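Local coordinates for caspase-3 (Porites astreoides, PDB 6WI4), which probably cleaves protein substrates after aspartate as a cysteine protease of the caspase family, and is linked to apoptosis in coral, at residues G12-I17 with K45-L50. Residues are numbered along the deposited sequence; the frame is centred on the assembly and turned at random.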
loop_
_atom_site.group_PDB
_atom_site.type_symbol
_atom_site.label_atom_id
_atom_site.label_comp_id
_atom_site.label_asym_id
_atom_site.label_seq_id
_atom_site.Cartn_x
_atom_site.Cartn_y
_atom_site.Cartn_z
ATOM N N GLY A 12 -8.528 -6.058 -12.557
ATOM C CA GLY A 12 -7.892 -4.781 -12.780
ATOM C C GLY A 12 -6.392 -4.952 -12.715
ATOM O O GLY A 12 -5.882 -6.064 -12.591
ATOM N N ILE A 13 -5.706 -3.831 -12.808
ATOM C CA ILE A 13 -4.252 -3.802 -12.720
ATOM C C ILE A 13 -3.863 -3.547 -11.275
ATOM O O ILE A 13 -4.514 -2.760 -10.570
ATOM C CB ILE A 13 -3.669 -2.728 -13.652
ATOM C CG1 ILE A 13 -4.050 -3.030 -15.106
ATOM C CG2 ILE A 13 -2.145 -2.634 -13.504
ATOM C CD1 ILE A 13 -3.864 -1.853 -16.025
ATOM N N ALA A 14 -2.799 -4.213 -10.827
ATOM C CA ALA A 14 -2.225 -3.981 -9.505
ATOM C C ALA A 14 -0.750 -3.659 -9.681
ATOM O O ALA A 14 0.021 -4.512 -10.128
ATOM C CB ALA A 14 -2.404 -5.198 -8.593
ATOM N N VAL A 15 -0.368 -2.450 -9.341
ATOM C CA VAL A 15 1.016 -1.993 -9.439
ATOM C C VAL A 15 1.730 -2.213 -8.109
ATOM O O VAL A 15 1.190 -1.897 -7.043
ATOM C CB VAL A 15 1.068 -0.505 -9.829
ATOM C CG1 VAL A 15 2.507 0.006 -9.773
ATOM C CG2 VAL A 15 0.443 -0.289 -11.199
ATOM N N ILE A 16 2.958 -2.730 -8.169
ATOM C CA ILE A 16 3.862 -2.792 -7.018
ATOM C C ILE A 16 5.145 -2.077 -7.389
ATOM O O ILE A 16 5.836 -2.493 -8.328
ATOM C CB ILE A 16 4.179 -4.236 -6.602
ATOM C CG1 ILE A 16 2.900 -4.989 -6.258
ATOM C CG2 ILE A 16 5.164 -4.248 -5.432
ATOM C CD1 ILE A 16 3.144 -6.491 -6.122
ATOM N N ILE A 17 5.485 -1.035 -6.640
ATOM C CA ILE A 17 6.761 -0.347 -6.778
ATOM C C ILE A 17 7.584 -0.670 -5.542
ATOM O O ILE A 17 7.174 -0.377 -4.416
ATOM C CB ILE A 17 6.571 1.162 -6.972
ATOM C CG1 ILE A 17 5.856 1.413 -8.311
ATOM C CG2 ILE A 17 7.925 1.862 -6.948
ATOM C CD1 ILE A 17 5.355 2.832 -8.492
ATOM N N LYS A 45 2.115 -12.230 -5.041
ATOM C CA LYS A 45 1.371 -13.474 -4.896
ATOM C C LYS A 45 -0.071 -13.200 -4.477
ATOM O O LYS A 45 -1.018 -13.766 -5.045
ATOM C CB LYS A 45 2.088 -14.365 -3.877
ATOM C CG LYS A 45 1.420 -15.697 -3.611
ATOM C CD LYS A 45 2.218 -16.539 -2.610
ATOM C CE LYS A 45 1.424 -17.783 -2.217
ATOM N NZ LYS A 45 2.174 -18.625 -1.250
ATOM N N LEU A 46 -0.260 -12.280 -3.528
ATOM C CA LEU A 46 -1.598 -11.954 -3.050
ATOM C C LEU A 46 -2.442 -11.303 -4.141
ATOM O O LEU A 46 -3.587 -11.700 -4.374
ATOM C CB LEU A 46 -1.497 -11.031 -1.835
ATOM C CG LEU A 46 -2.832 -10.458 -1.374
ATOM C CD1 LEU A 46 -3.776 -11.571 -0.913
ATOM C CD2 LEU A 46 -2.630 -9.420 -0.275
ATOM N N PHE A 47 -1.897 -10.287 -4.814
ATOM C CA PHE A 47 -2.692 -9.577 -5.810
ATOM C C PHE A 47 -3.026 -10.470 -7.004
ATOM O O PHE A 47 -4.112 -10.349 -7.572
ATOM C CB PHE A 47 -1.958 -8.311 -6.262
ATOM C CG PHE A 47 -1.812 -7.259 -5.178
ATOM C CD1 PHE A 47 -2.671 -7.213 -4.090
ATOM C CD2 PHE A 47 -0.802 -6.309 -5.271
ATOM C CE1 PHE A 47 -2.525 -6.242 -3.103
ATOM C CE2 PHE A 47 -0.654 -5.337 -4.309
ATOM C CZ PHE A 47 -1.521 -5.300 -3.214
ATOM N N ARG A 48 -2.133 -11.392 -7.375
ATOM C CA ARG A 48 -2.492 -12.386 -8.390
ATOM C C ARG A 48 -3.642 -13.268 -7.917
ATOM O O ARG A 48 -4.561 -13.570 -8.690
ATOM C CB ARG A 48 -1.274 -13.245 -8.745
ATOM C CG ARG A 48 -0.244 -12.503 -9.576
ATOM C CD ARG A 48 0.835 -13.425 -10.162
ATOM N NE ARG A 48 1.575 -14.163 -9.135
ATOM C CZ ARG A 48 2.755 -13.790 -8.645
ATOM N NH1 ARG A 48 3.335 -12.680 -9.091
ATOM N NH2 ARG A 48 3.355 -14.524 -7.712
ATOM N N ALA A 49 -3.596 -13.704 -6.654
ATOM C CA ALA A 49 -4.658 -14.548 -6.114
ATOM C C ALA A 49 -5.988 -13.813 -6.025
ATOM O O ALA A 49 -7.048 -14.450 -6.077
ATOM C CB ALA A 49 -4.251 -15.076 -4.747
ATOM N N LEU A 50 -5.962 -12.485 -5.882
ATOM C CA LEU A 50 -7.184 -11.695 -5.912
ATOM C C LEU A 50 -7.649 -11.390 -7.335
ATOM O O LEU A 50 -8.615 -10.640 -7.513
ATOM C CB LEU A 50 -6.978 -10.389 -5.133
ATOM C CG LEU A 50 -6.590 -10.531 -3.666
ATOM C CD1 LEU A 50 -6.314 -9.151 -3.073
ATOM C CD2 LEU A 50 -7.690 -11.230 -2.893
#
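In the beta-alpha-beta unit of strand 13-18, helix 36-49 and strand 53-58 of the caspase domain, Phe47, near the C-terminal end of the helix, packs down on Ala14 and Ile16 of the first strand. The two strand residues, two positions apart, present their side chains to the same helix-facing side of the sheet, while Val15 between them points to the other side and meets helix 62-73. Ala14 suits the place where the chains come nearest, its CA 6.7 Å from that of Phe47: a lone methyl leaves room for the ring, and Ala14 CB lies 3.9 Å from Phe47 CD2 and equally close to Phe47 CB. With CG1 anti to its carbonyl carbon (chi1 -58°), the longer branch of Ile16 extends to the ring, Ile16 CD1 standing 4.0 Å from Phe47 CD2 and Ile16 CG1 4.1 Å from Phe47 CE2. Both aliphatic groups approach the ring obliquely. Phe47 also touches Val54 and Ile84 on the strands flanking 13-18, so one broad aromatic spans three neighbouring strands. Replacing Phe47 with alanine removes the ring, which would probably open a gap beside Ala14, Ile16, Val54 and Ile84. Only carbon meets carbon across this buried interface, which implies cohesion through dispersion and exclusion of water.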